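Local structure of gdp-l-fucose synthetase (Naegleria fowleri, 6AQZ) at residues Ser129-Pro134 with Phe153-Tyr158; Lys145-Pro150 with Ala161-Asp166; Ala85-Gly90 with Val99-Asp104. The protein binds NADP and probably catalyses the NADPH-dependent epimerisation and reduction that complete GDP-L-fucose synthesis. All blocks are in the same frame, centred on the assembly; numbering follows the deposited sequence.

Contact 1: Ser129-Pro134 with Phe153-Tyr158; sequences STCVFP and FSNNAY. With NAP (NADP nicotinamide-adenine-dinucleotide phosphate), chain G.
At the nicotinamide end of the NADP pocket, the loop that follows strand 123-127 meets the start of helix 156-179 through C131 and V132 on one side and N155 and Y158 on the other. N155 sits at the N-cap position, yet its amide is directed to the loop and makes no capping bond. With CG held between the backbone N and carbonyl carbon (chi1 66°), ND2 reaches C131 O at 3.4 Å, a weak hydrogen bond that is long but nearly straight (169°). The same amide nitrogen lies 3.5 Å from C131 SG, so carbonyl and thiol of one residue both border it. Y158 extends in much the same direction but farther: CG is anti to the backbone N (chi1 177°), which carries the ring off the helix and past V132 to the cofactor. V132 CG1 comes obliquely to this ring, 4.3 Å from Y158 CE2. At the far end, Y158 OH is hydrogen-bonded to the ribose hydroxyl O2D of NADP at 2.5 Å. S129 closes in on the same cofactor, its CB 3.6 Å from NADP C5N, while the position of its OG is less certain. S129, Y158 and K162, one helical turn on, match the Ser-Tyr-Lys arrangement of short-chain dehydrogenases/reductases and are consistent with that catalytic set here. The V132 side chain also packs on A159 and K162. On the opposite flank of the helix start, N156 OD1 accepts from K98 NZ and makes a weak hydrogen bond to W171 NE1 of the second subunit.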
loop_
_atom_site.group_PDB
_atom_site.type_symbol
_atom_site.label_atom_id
_atom_site.label_comp_id
_atom_site.label_asym_id
_atom_site.label_seq_id
_atom_site.Cartn_x
_atom_site.Cartn_y
_atom_site.Cartn_z
ATOM N N SER A 129 13.652 -1.681 -4.533
ATOM C CA SER A 129 14.833 -2.004 -3.745
ATOM C C SER A 129 14.692 -3.424 -3.213
ATOM O O SER A 129 13.570 -3.899 -2.977
ATOM C CB SER A 129 15.009 -1.002 -2.597
ATOM O OG SER A 129 14.897 -1.627 -1.340
ATOM N N THR A 130 15.831 -4.122 -3.064
ATOM C CA THR A 130 15.747 -5.501 -2.594
ATOM C C THR A 130 15.367 -5.612 -1.120
ATOM O O THR A 130 15.121 -6.727 -0.652
ATOM C CB THR A 130 17.047 -6.284 -2.821
ATOM O OG1 THR A 130 18.094 -5.755 -2.005
ATOM C CG2 THR A 130 17.457 -6.256 -4.271
ATOM N N CYS A 131 15.322 -4.514 -0.372
ATOM C CA CYS A 131 14.991 -4.607 1.041
ATOM C C CYS A 131 13.486 -4.497 1.302
ATOM O O CYS A 131 13.066 -4.507 2.463
ATOM C CB CYS A 131 15.782 -3.560 1.849
ATOM S SG CYS A 131 15.437 -1.797 1.529
ATOM N N VAL A 132 12.663 -4.462 0.249
ATOM C CA VAL A 132 11.212 -4.425 0.394
ATOM C C VAL A 132 10.546 -5.788 0.147
ATOM O O VAL A 132 9.313 -5.893 0.212
ATOM C CB VAL A 132 10.619 -3.368 -0.555
ATOM C CG1 VAL A 132 11.453 -2.067 -0.471
ATOM C CG2 VAL A 132 10.529 -3.900 -1.993
ATOM N N PHE A 133 11.322 -6.836 -0.083
ATOM C CA PHE A 133 10.768 -8.140 -0.342
ATOM C C PHE A 133 10.257 -8.754 0.958
ATOM O O PHE A 133 10.621 -8.297 2.043
ATOM C CB PHE A 133 11.828 -9.032 -0.988
ATOM C CG PHE A 133 11.926 -8.857 -2.467
ATOM C CD1 PHE A 133 12.679 -7.835 -3.013
ATOM C CD2 PHE A 133 11.228 -9.700 -3.322
ATOM C CE1 PHE A 133 12.753 -7.665 -4.384
ATOM C CE2 PHE A 133 11.305 -9.528 -4.696
ATOM C CZ PHE A 133 12.062 -8.511 -5.227
ATOM N N PRO A 134 9.399 -9.787 0.872
ATOM C CA PRO A 134 8.844 -10.396 2.089
ATOM C C PRO A 134 9.923 -10.880 3.037
ATOM O O PRO A 134 10.964 -11.378 2.619
ATOM C CB PRO A 134 8.000 -11.569 1.560
ATOM C CG PRO A 134 7.610 -11.163 0.194
ATOM C CD PRO A 134 8.750 -10.315 -0.347
ATOM N N PHE A 153 9.664 -5.672 9.513
ATOM C CA PHE A 153 9.016 -4.633 10.301
ATOM C C PHE A 153 9.800 -3.315 10.286
ATOM O O PHE A 153 9.203 -2.233 10.231
ATOM C CB PHE A 153 8.842 -5.158 11.728
ATOM C CG PHE A 153 8.496 -4.109 12.729
ATOM C CD1 PHE A 153 7.190 -3.650 12.839
ATOM C CD2 PHE A 153 9.467 -3.594 13.579
ATOM C CE1 PHE A 153 6.859 -2.685 13.772
ATOM C CE2 PHE A 153 9.142 -2.627 14.513
ATOM C CZ PHE A 153 7.834 -2.172 14.610
ATOM N N SER A 154 11.135 -3.380 10.291
ATOM C CA SER A 154 11.916 -2.176 10.576
ATOM C C SER A 154 11.718 -1.086 9.522
ATOM O O SER A 154 11.785 0.105 9.841
ATOM C CB SER A 154 13.404 -2.523 10.739
ATOM O OG SER A 154 13.972 -3.079 9.565
ATOM N N ASN A 155 11.468 -1.450 8.270
ATOM C CA ASN A 155 11.313 -0.429 7.240
ATOM C C ASN A 155 10.016 -0.620 6.470
ATOM O O ASN A 155 9.953 -0.353 5.259
ATOM C CB ASN A 155 12.515 -0.443 6.292
ATOM C CG ASN A 155 12.599 -1.735 5.474
ATOM O OD1 ASN A 155 12.092 -2.784 5.884
ATOM N ND2 ASN A 155 13.234 -1.658 4.308
ATOM N N ASN A 156 8.957 -1.080 7.144
ATOM C CA ASN A 156 7.832 -1.567 6.352
ATOM C C ASN A 156 7.043 -0.441 5.684
ATOM O O ASN A 156 6.404 -0.686 4.655
ATOM C CB ASN A 156 6.934 -2.489 7.183
ATOM C CG ASN A 156 6.343 -1.831 8.414
ATOM O OD1 ASN A 156 6.514 -0.636 8.679
ATOM N ND2 ASN A 156 5.665 -2.644 9.203
ATOM N N ALA A 157 7.106 0.788 6.190
ATOM C CA ALA A 157 6.437 1.881 5.483
ATOM C C ALA A 157 7.139 2.186 4.164
ATOM O O ALA A 157 6.505 2.303 3.111
ATOM C CB ALA A 157 6.371 3.134 6.361
ATOM N N TYR A 158 8.454 2.351 4.207
ATOM C CA TYR A 158 9.194 2.506 2.966
ATOM C C TYR A 158 8.951 1.308 2.051
ATOM O O TYR A 158 8.690 1.470 0.855
ATOM C CB TYR A 158 10.679 2.683 3.300
ATOM C CG TYR A 158 11.588 2.798 2.121
ATOM C CD1 TYR A 158 11.807 4.030 1.526
ATOM C CD2 TYR A 158 12.251 1.687 1.609
ATOM C CE1 TYR A 158 12.659 4.167 0.451
ATOM C CE2 TYR A 158 13.113 1.818 0.524
ATOM C CZ TYR A 158 13.303 3.067 -0.047
ATOM O OH TYR A 158 14.139 3.235 -1.118
HETATM P PA NAP G . 19.839 9.556 -3.074
HETATM O O1A NAP G . 19.463 9.765 -1.639
HETATM O O2A NAP G . 21.278 9.435 -3.502
HETATM O O5B NAP G . 19.160 10.712 -4.040
HETATM C C5B NAP G . 17.786 10.571 -3.939
HETATM C C4B NAP G . 17.167 11.613 -4.911
HETATM O O4B NAP G . 15.776 11.866 -4.590
HETATM C C3B NAP G . 17.957 12.984 -4.885
HETATM O O3B NAP G . 18.007 13.529 -6.176
HETATM C C2B NAP G . 16.993 13.878 -4.092
HETATM O O2B NAP G . 16.994 15.157 -4.474
HETATM C C1B NAP G . 15.632 13.279 -4.650
HETATM N N9A NAP G . 14.489 13.681 -3.839
HETATM C C8A NAP G . 14.185 13.272 -2.556
HETATM N N7A NAP G . 13.046 13.823 -2.078
HETATM C C5A NAP G . 12.607 14.639 -3.108
HETATM C C6A NAP G . 11.494 15.467 -3.213
HETATM N N6A NAP G . 10.587 15.563 -2.157
HETATM N N1A NAP G . 11.245 16.168 -4.346
HETATM C C2A NAP G . 12.176 15.998 -5.332
HETATM N N3A NAP G . 13.299 15.250 -5.372
HETATM C C4A NAP G . 13.487 14.559 -4.222
HETATM O O3 NAP G . 19.006 8.138 -3.362
HETATM P PN NAP G . 19.721 7.178 -4.412
HETATM O O1N NAP G . 20.018 7.821 -5.713
HETATM O O2N NAP G . 20.645 6.171 -3.766
HETATM O O5D NAP G . 18.434 6.085 -4.871
HETATM C C5D NAP G . 17.540 6.645 -5.748
HETATM C C4D NAP G . 16.593 5.512 -6.072
HETATM O O4D NAP G . 17.349 4.289 -6.044
HETATM C C3D NAP G . 15.523 5.408 -4.883
HETATM O O3D NAP G . 14.268 5.156 -5.415
HETATM C C2D NAP G . 16.049 4.221 -4.046
HETATM O O2D NAP G . 15.063 3.449 -3.479
HETATM C C1D NAP G . 16.726 3.367 -5.158
HETATM N N1N NAP G . 17.702 2.413 -4.554
HETATM C C2N NAP G . 18.933 2.829 -4.043
HETATM C C3N NAP G . 19.791 1.918 -3.461
HETATM C C7N NAP G . 21.102 2.384 -2.907
HETATM O O7N NAP G . 21.876 1.632 -2.290
HETATM N N7N NAP G . 21.477 3.721 -3.075
HETATM C C4N NAP G . 19.460 0.479 -3.341
HETATM C C5N NAP G . 18.118 0.131 -3.900
HETATM C C6N NAP G . 17.328 1.048 -4.462
HETATM P P2B NAP G . 18.190 16.282 -3.611
HETATM O O1X NAP G . 19.475 15.721 -4.136
HETATM O O2X NAP G . 17.735 17.625 -4.186
HETATM O O3X NAP G . 17.840 15.987 -2.183
#

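Contact 2: Lys145-Pro150 with Ala161-Asp166; sequences KLHEGP and AKRMLD. With NAP (NADP nicotinamide-adenine-dinucleotide phosphate), chain G.
L146 meets the helix twice. Its carbonyl O stands over the centre of one face of the R163 guanidinium, 3.1 Å from CZ, too steep for any N-H to point at it; its CD2 lies against the D166 carboxylate, 3.5 Å from OD2. Next in the type I turn from K145 to E148, H147 sends its ring past the R163 side chain, with ring and guanidinium planes almost perpendicular. H147 NE2 donates to D166 OD2 at 2.8 Å; the bond is straight (168°) and in the ring plane, and ring and carboxylate planes lie 22° apart. D166 OD2 also takes a salt bridge from R170. At the other ring nitrogen, a water lies 2.8 Å from H147 ND1 and accepts from R163 NH1. R163 meets the G149 carbonyl with its end, NH1 at 2.8 Å and NH2 at 2.9 Å both donating to G149 O within the guanidinium plane. The arginine's extended chain from CG to NE delivers this grip to the loop. Carbonyl oxygens, that of V132 among them, probably help to stabilise the buried positive charge. K162, the residue before R163, turns instead to the cofactor, where NZ donates a hydrogen bond to NADP O3D at 3.0 Å, and another to C127 O. Helix 156-179 is therefore held by the loop on one flank and by helix 98-118, where M164 and L165 pack, on another.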
loop_
_atom_site.group_PDB
_atom_site.type_symbol
_atom_site.label_atom_id
_atom_site.label_comp_id
_atom_site.label_asym_id
_atom_site.label_seq_id
_atom_site.Cartn_x
_atom_site.Cartn_y
_atom_site.Cartn_z
ATOM N N LYS A 145 8.444 -12.822 -6.217
ATOM C CA LYS A 145 8.119 -12.944 -4.805
ATOM C C LYS A 145 7.843 -11.610 -4.111
ATOM O O LYS A 145 7.531 -11.606 -2.915
ATOM C CB LYS A 145 9.263 -13.664 -4.107
ATOM C CG LYS A 145 9.405 -15.089 -4.572
ATOM C CD LYS A 145 10.756 -15.636 -4.182
ATOM C CE LYS A 145 10.708 -17.123 -3.926
ATOM N NZ LYS A 145 12.067 -17.583 -3.578
ATOM N N LEU A 146 7.846 -10.507 -4.857
ATOM C CA LEU A 146 7.719 -9.168 -4.286
ATOM C C LEU A 146 6.536 -9.011 -3.313
ATOM O O LEU A 146 6.693 -8.392 -2.252
ATOM C CB LEU A 146 7.616 -8.159 -5.430
ATOM C CG LEU A 146 7.400 -6.708 -5.030
ATOM C CD1 LEU A 146 8.558 -6.194 -4.152
ATOM C CD2 LEU A 146 7.283 -5.863 -6.276
ATOM N N HIS A 147 5.350 -9.547 -3.645
ATOM C CA HIS A 147 4.153 -9.298 -2.829
ATOM C C HIS A 147 3.719 -10.513 -2.023
ATOM O O HIS A 147 2.617 -10.517 -1.465
ATOM C CB HIS A 147 2.985 -8.842 -3.709
ATOM C CG HIS A 147 3.283 -7.625 -4.524
ATOM N ND1 HIS A 147 3.235 -6.346 -4.008
ATOM C CD2 HIS A 147 3.620 -7.490 -5.827
ATOM C CE1 HIS A 147 3.551 -5.476 -4.951
ATOM N NE2 HIS A 147 3.795 -6.143 -6.065
ATOM N N GLU A 148 4.558 -11.537 -1.927
ATOM C CA GLU A 148 4.165 -12.798 -1.298
ATOM C C GLU A 148 4.421 -12.744 0.211
ATOM O O GLU A 148 5.150 -13.558 0.778
ATOM C CB GLU A 148 4.926 -13.954 -1.934
ATOM C CG GLU A 148 4.637 -14.113 -3.434
ATOM C CD GLU A 148 3.168 -14.357 -3.760
ATOM O OE1 GLU A 148 2.492 -15.103 -3.022
ATOM O OE2 GLU A 148 2.681 -13.767 -4.749
ATOM N N GLY A 149 3.817 -11.756 0.867
ATOM C CA GLY A 149 3.950 -11.641 2.300
ATOM C C GLY A 149 4.489 -10.301 2.761
ATOM O O GLY A 149 5.024 -9.506 1.982
ATOM N N PRO A 150 4.357 -10.030 4.056
ATOM C CA PRO A 150 4.689 -8.704 4.557
ATOM C C PRO A 150 6.195 -8.495 4.593
ATOM O O PRO A 150 6.963 -9.446 4.814
ATOM C CB PRO A 150 4.091 -8.701 5.973
ATOM C CG PRO A 150 4.102 -10.128 6.371
ATOM C CD PRO A 150 3.858 -10.920 5.115
ATOM N N ALA A 161 5.418 1.433 0.442
ATOM C CA ALA A 161 5.366 2.484 -0.572
ATOM C C ALA A 161 6.012 2.029 -1.881
ATOM O O ALA A 161 5.491 2.310 -2.972
ATOM C CB ALA A 161 6.036 3.752 -0.045
ATOM N N LYS A 162 7.131 1.298 -1.798
ATOM C CA LYS A 162 7.748 0.770 -3.016
ATOM C C LYS A 162 6.852 -0.274 -3.681
ATOM O O LYS A 162 6.699 -0.284 -4.912
ATOM C CB LYS A 162 9.134 0.181 -2.716
ATOM C CG LYS A 162 10.184 1.190 -2.388
ATOM C CD LYS A 162 10.333 2.209 -3.490
ATOM C CE LYS A 162 11.717 2.938 -3.480
ATOM N NZ LYS A 162 11.656 4.020 -4.569
ATOM N N ARG A 163 6.247 -1.155 -2.883
ATOM C CA ARG A 163 5.302 -2.127 -3.430
ATOM C C ARG A 163 4.143 -1.457 -4.161
ATOM O O ARG A 163 3.720 -1.929 -5.228
ATOM C CB ARG A 163 4.766 -3.036 -2.319
ATOM C CG ARG A 163 5.862 -3.848 -1.694
ATOM C CD ARG A 163 5.265 -4.913 -0.897
ATOM N NE ARG A 163 6.261 -5.746 -0.252
ATOM C CZ ARG A 163 5.953 -6.879 0.360
ATOM N NH1 ARG A 163 4.681 -7.279 0.355
ATOM N NH2 ARG A 163 6.897 -7.604 0.953
ATOM N N MET A 164 3.590 -0.383 -3.585
ATOM C CA MET A 164 2.470 0.310 -4.214
ATOM C C MET A 164 2.901 1.142 -5.427
ATOM O O MET A 164 2.064 1.429 -6.290
ATOM C CB MET A 164 1.761 1.162 -3.157
ATOM C CG MET A 164 1.103 0.322 -2.030
ATOM S SD MET A 164 0.018 -1.005 -2.689
ATOM C CE MET A 164 0.975 -2.483 -2.353
ATOM N N LEU A 165 4.188 1.494 -5.532
ATOM C CA LEU A 165 4.719 2.074 -6.766
ATOM C C LEU A 165 4.701 1.045 -7.895
ATOM O O LEU A 165 4.315 1.358 -9.029
ATOM C CB LEU A 165 6.133 2.632 -6.523
ATOM C CG LEU A 165 7.121 2.998 -7.655
ATOM C CD1 LEU A 165 6.526 4.024 -8.608
ATOM C CD2 LEU A 165 8.443 3.572 -7.056
ATOM N N ASP A 166 5.106 -0.187 -7.589
ATOM C CA ASP A 166 5.004 -1.268 -8.550
ATOM C C ASP A 166 3.552 -1.506 -8.957
ATOM O O ASP A 166 3.248 -1.618 -10.158
ATOM C CB ASP A 166 5.630 -2.538 -7.972
ATOM C CG ASP A 166 5.303 -3.784 -8.812
ATOM O OD1 ASP A 166 5.718 -3.834 -9.981
ATOM O OD2 ASP A 166 4.641 -4.720 -8.302
HETATM P PA NAP G . 19.839 9.556 -3.074
HETATM O O1A NAP G . 19.463 9.765 -1.639
HETATM O O2A NAP G . 21.278 9.435 -3.502
HETATM O O5B NAP G . 19.160 10.712 -4.040
HETATM C C5B NAP G . 17.786 10.571 -3.939
HETATM C C4B NAP G . 17.167 11.613 -4.911
HETATM O O4B NAP G . 15.776 11.866 -4.590
HETATM C C3B NAP G . 17.957 12.984 -4.885
HETATM O O3B NAP G . 18.007 13.529 -6.176
HETATM C C2B NAP G . 16.993 13.878 -4.092
HETATM O O2B NAP G . 16.994 15.157 -4.474
HETATM C C1B NAP G . 15.632 13.279 -4.650
HETATM N N9A NAP G . 14.489 13.681 -3.839
HETATM C C8A NAP G . 14.185 13.272 -2.556
HETATM N N7A NAP G . 13.046 13.823 -2.078
HETATM C C5A NAP G . 12.607 14.639 -3.108
HETATM C C6A NAP G . 11.494 15.467 -3.213
HETATM N N6A NAP G . 10.587 15.563 -2.157
HETATM N N1A NAP G . 11.245 16.168 -4.346
HETATM C C2A NAP G . 12.176 15.998 -5.332
HETATM N N3A NAP G . 13.299 15.250 -5.372
HETATM C C4A NAP G . 13.487 14.559 -4.222
HETATM O O3 NAP G . 19.006 8.138 -3.362
HETATM P PN NAP G . 19.721 7.178 -4.412
HETATM O O1N NAP G . 20.018 7.821 -5.713
HETATM O O2N NAP G . 20.645 6.171 -3.766
HETATM O O5D NAP G . 18.434 6.085 -4.871
HETATM C C5D NAP G . 17.540 6.645 -5.748
HETATM C C4D NAP G . 16.593 5.512 -6.072
HETATM O O4D NAP G . 17.349 4.289 -6.044
HETATM C C3D NAP G . 15.523 5.408 -4.883
HETATM O O3D NAP G . 14.268 5.156 -5.415
HETATM C C2D NAP G . 16.049 4.221 -4.046
HETATM O O2D NAP G . 15.063 3.449 -3.479
HETATM C C1D NAP G . 16.726 3.367 -5.158
HETATM N N1N NAP G . 17.702 2.413 -4.554
HETATM C C2N NAP G . 18.933 2.829 -4.043
HETATM C C3N NAP G . 19.791 1.918 -3.461
HETATM C C7N NAP G . 21.102 2.384 -2.907
HETATM O O7N NAP G . 21.876 1.632 -2.290
HETATM N N7N NAP G . 21.477 3.721 -3.075
HETATM C C4N NAP G . 19.460 0.479 -3.341
HETATM C C5N NAP G . 18.118 0.131 -3.900
HETATM C C6N NAP G . 17.328 1.048 -4.462
HETATM P P2B NAP G . 18.190 16.282 -3.611
HETATM O O1X NAP G . 19.475 15.721 -4.136
HETATM O O2X NAP G . 17.735 17.625 -4.186
HETATM O O3X NAP G . 17.840 15.987 -2.183
HETATM O O HOH W 1 2.418 -6.045 -1.304
#

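Contact 3: Ala85-Gly90 with Val99-Asp104. With NAP (NADP nicotinamide-adenine-dinucleotide phosphate), chain G.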
loop_
_atom_site.group_PDB
_atom_site.type_symbol
_atom_site.label_atom_id
_atom_site.label_comp_id
_atom_site.label_asym_id
_atom_site.label_seq_id
_atom_site.Cartn_x
_atom_site.Cartn_y
_atom_site.Cartn_z
ATOM N N ALA A 85 13.550 9.513 -7.818
ATOM C CA ALA A 85 13.353 10.247 -6.580
ATOM C C ALA A 85 12.619 9.376 -5.569
ATOM O O ALA A 85 11.704 8.615 -5.917
ATOM C CB ALA A 85 12.547 11.523 -6.843
ATOM N N ALA A 86 13.055 9.475 -4.316
ATOM C CA ALA A 86 12.419 8.804 -3.195
ATOM C C ALA A 86 12.801 9.542 -1.924
ATOM O O ALA A 86 13.837 10.204 -1.859
ATOM C CB ALA A 86 12.841 7.341 -3.087
ATOM N N PHE A 87 11.990 9.366 -0.894
ATOM C CA PHE A 87 12.316 9.893 0.419
ATOM C C PHE A 87 12.911 8.742 1.216
ATOM O O PHE A 87 12.217 7.783 1.549
ATOM C CB PHE A 87 11.097 10.491 1.101
ATOM C CG PHE A 87 11.342 10.872 2.516
ATOM C CD1 PHE A 87 12.063 11.997 2.822
ATOM C CD2 PHE A 87 10.848 10.087 3.553
ATOM C CE1 PHE A 87 12.298 12.342 4.136
ATOM C CE2 PHE A 87 11.075 10.426 4.877
ATOM C CZ PHE A 87 11.802 11.554 5.166
ATOM N N VAL A 88 14.212 8.821 1.474
ATOM C CA VAL A 88 14.974 7.728 2.056
ATOM C C VAL A 88 15.355 8.024 3.479
ATOM O O VAL A 88 16.024 7.209 4.126
ATOM C CB VAL A 88 16.232 7.419 1.219
ATOM C CG1 VAL A 88 15.837 7.000 -0.162
ATOM C CG2 VAL A 88 17.145 8.631 1.165
ATOM N N GLY A 89 14.930 9.159 3.993
ATOM C CA GLY A 89 15.261 9.580 5.329
ATOM C C GLY A 89 15.498 11.071 5.330
ATOM O O GLY A 89 15.983 11.633 4.346
ATOM N N GLY A 90 15.125 11.720 6.415
ATOM C CA GLY A 90 15.426 13.115 6.613
ATOM C C GLY A 90 16.635 13.260 7.505
ATOM O O GLY A 90 17.058 12.326 8.185
ATOM N N VAL A 99 5.291 7.209 9.629
ATOM C CA VAL A 99 4.246 7.968 8.944
ATOM C C VAL A 99 4.816 8.714 7.747
ATOM O O VAL A 99 4.310 8.602 6.623
ATOM C CB VAL A 99 3.573 8.936 9.936
ATOM C CG1 VAL A 99 2.842 10.036 9.225
ATOM C CG2 VAL A 99 2.589 8.187 10.808
ATOM N N SER A 100 5.935 9.413 7.951
ATOM C CA SER A 100 6.510 10.200 6.864
ATOM C C SER A 100 7.014 9.306 5.728
ATOM O O SER A 100 6.807 9.611 4.548
ATOM C CB SER A 100 7.627 11.073 7.415
ATOM O OG SER A 100 7.097 12.174 8.117
ATOM N N PHE A 101 7.642 8.176 6.058
ATOM C CA PHE A 101 8.120 7.290 5.002
ATOM C C PHE A 101 6.978 6.779 4.136
ATOM O O PHE A 101 7.186 6.510 2.943
ATOM C CB PHE A 101 8.894 6.112 5.584
ATOM C CG PHE A 101 10.311 6.437 5.964
ATOM C CD1 PHE A 101 11.330 6.339 5.031
ATOM C CD2 PHE A 101 10.629 6.810 7.257
ATOM C CE1 PHE A 101 12.660 6.639 5.378
ATOM C CE2 PHE A 101 11.938 7.099 7.613
ATOM C CZ PHE A 101 12.955 7.016 6.674
ATOM N N TRP A 102 5.784 6.573 4.719
ATOM C CA TRP A 102 4.641 6.199 3.893
ATOM C C TRP A 102 4.155 7.391 3.068
ATOM O O TRP A 102 4.118 7.337 1.835
ATOM C CB TRP A 102 3.497 5.643 4.746
ATOM C CG TRP A 102 2.259 5.478 3.926
ATOM C CD1 TRP A 102 1.141 6.250 3.974
ATOM C CD2 TRP A 102 2.046 4.515 2.880
ATOM N NE1 TRP A 102 0.239 5.823 3.038
ATOM C CE2 TRP A 102 0.765 4.759 2.349
ATOM C CE3 TRP A 102 2.809 3.457 2.361
ATOM C CZ2 TRP A 102 0.201 3.971 1.323
ATOM C CZ3 TRP A 102 2.276 2.704 1.317
ATOM C CH2 TRP A 102 0.968 2.954 0.819
ATOM N N LEU A 103 3.815 8.498 3.740
ATOM C CA LEU A 103 3.168 9.624 3.066
ATOM C C LEU A 103 4.070 10.250 2.010
ATOM O O LEU A 103 3.639 10.465 0.870
ATOM C CB LEU A 103 2.745 10.694 4.081
ATOM C CG LEU A 103 1.739 10.236 5.132
ATOM C CD1 LEU A 103 1.428 11.318 6.149
ATOM C CD2 LEU A 103 0.501 9.708 4.409
ATOM N N ASP A 104 5.323 10.565 2.377
ATOM C CA ASP A 104 6.215 11.237 1.435
ATOM C C ASP A 104 6.428 10.402 0.193
ATOM O O ASP A 104 6.425 10.928 -0.929
ATOM C CB ASP A 104 7.560 11.528 2.085
ATOM C CG ASP A 104 7.470 12.603 3.133
ATOM O OD1 ASP A 104 6.359 13.150 3.326
ATOM O OD2 ASP A 104 8.508 12.912 3.741
HETATM P PA NAP G . 19.839 9.556 -3.074
HETATM O O1A NAP G . 19.463 9.765 -1.639
HETATM O O2A NAP G . 21.278 9.435 -3.502
HETATM O O5B NAP G . 19.160 10.712 -4.040
HETATM C C5B NAP G . 17.786 10.571 -3.939
HETATM C C4B NAP G . 17.167 11.613 -4.911
HETATM O O4B NAP G . 15.776 11.866 -4.590
HETATM C C3B NAP G . 17.957 12.984 -4.885
HETATM O O3B NAP G . 18.007 13.529 -6.176
HETATM C C2B NAP G . 16.993 13.878 -4.092
HETATM O O2B NAP G . 16.994 15.157 -4.474
HETATM C C1B NAP G . 15.632 13.279 -4.650
HETATM N N9A NAP G . 14.489 13.681 -3.839
HETATM C C8A NAP G . 14.185 13.272 -2.556
HETATM N N7A NAP G . 13.046 13.823 -2.078
HETATM C C5A NAP G . 12.607 14.639 -3.108
HETATM C C6A NAP G . 11.494 15.467 -3.213
HETATM N N6A NAP G . 10.587 15.563 -2.157
HETATM N N1A NAP G . 11.245 16.168 -4.346
HETATM C C2A NAP G . 12.176 15.998 -5.332
HETATM N N3A NAP G . 13.299 15.250 -5.372
HETATM C C4A NAP G . 13.487 14.559 -4.222
HETATM O O3 NAP G . 19.006 8.138 -3.362
HETATM P PN NAP G . 19.721 7.178 -4.412
HETATM O O1N NAP G . 20.018 7.821 -5.713
HETATM O O2N NAP G . 20.645 6.171 -3.766
HETATM O O5D NAP G . 18.434 6.085 -4.871
HETATM C C5D NAP G . 17.540 6.645 -5.748
HETATM C C4D NAP G . 16.593 5.512 -6.072
HETATM O O4D NAP G . 17.349 4.289 -6.044
HETATM C C3D NAP G . 15.523 5.408 -4.883
HETATM O O3D NAP G . 14.268 5.156 -5.415
HETATM C C2D NAP G . 16.049 4.221 -4.046
HETATM O O2D NAP G . 15.063 3.449 -3.479
HETATM C C1D NAP G . 16.726 3.367 -5.158
HETATM N N1N NAP G . 17.702 2.413 -4.554
HETATM C C2N NAP G . 18.933 2.829 -4.043
HETATM C C3N NAP G . 19.791 1.918 -3.461
HETATM C C7N NAP G . 21.102 2.384 -2.907
HETATM O O7N NAP G . 21.876 1.632 -2.290
HETATM N N7N NAP G . 21.477 3.721 -3.075
HETATM C C4N NAP G . 19.460 0.479 -3.341
HETATM C C5N NAP G . 18.118 0.131 -3.900
HETATM C C6N NAP G . 17.328 1.048 -4.462
HETATM P P2B NAP G . 18.190 16.282 -3.611
HETATM O O1X NAP G . 19.475 15.721 -4.136
HETATM O O2X NAP G . 17.735 17.625 -4.186
HETATM O O3X NAP G . 17.840 15.987 -2.183
#
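F87 and F101 pack edge-to-face, the F87 edge directed at the F101 face with ring centroids 5.1 Å apart and planes inclined at 50°. F87 CG is anti to the backbone N (chi1 172°), which carries the ring to the helix, where its side chain crosses that of F101 at about a right angle. D104 takes one face of F87, its OD2 standing 3.7 Å from CD2 and centred above the ring. The backbone N of G89 lies over the centre of the opposite face. F101 reaches further along the loop, placing CE1 3.6 Å from V88 C and CZ 3.7 Å from G89 CA. This loop leaves strand 80-83 of the Rossmann sheet and runs along the dinucleotide, so the aromatic pair joins the cofactor-side loop to helix 98-118. Toward the cofactor, A86 O lies 3.2 Å from NADP C8A, and V88 CG2 borders a phosphate oxygen. A second shell fixes the pieces: R64 forms a salt bridge with D104 OD2, while N105 ND2 donates to both F87 O and F101 O. On the far side of the helix, W102 turns to the second subunit, where NE1 bonds N110 OD1.

Overall arrangement
All three contacts attach loops that follow parallel strands of the Rossmann sheet to the helices beside it, and all touch NADP. Contacts 1 and 2 share helix 156-179 and alternate along the chain; V132 O of the first is probably hydrogen-bonded to R163 NH2 of the second. Contact 2 is the buried one and relies on charged and polar groups satisfied by carbonyls and a carboxylate. Contact 1 is partly buried, joined by one weak bond and light packing. Contact 3, nearer the surface, is mainly aromatic and lies on helix 98-118, whose F101 and W102 lean on A157 and A161 of helix 156-179. Both helices also face the second subunit.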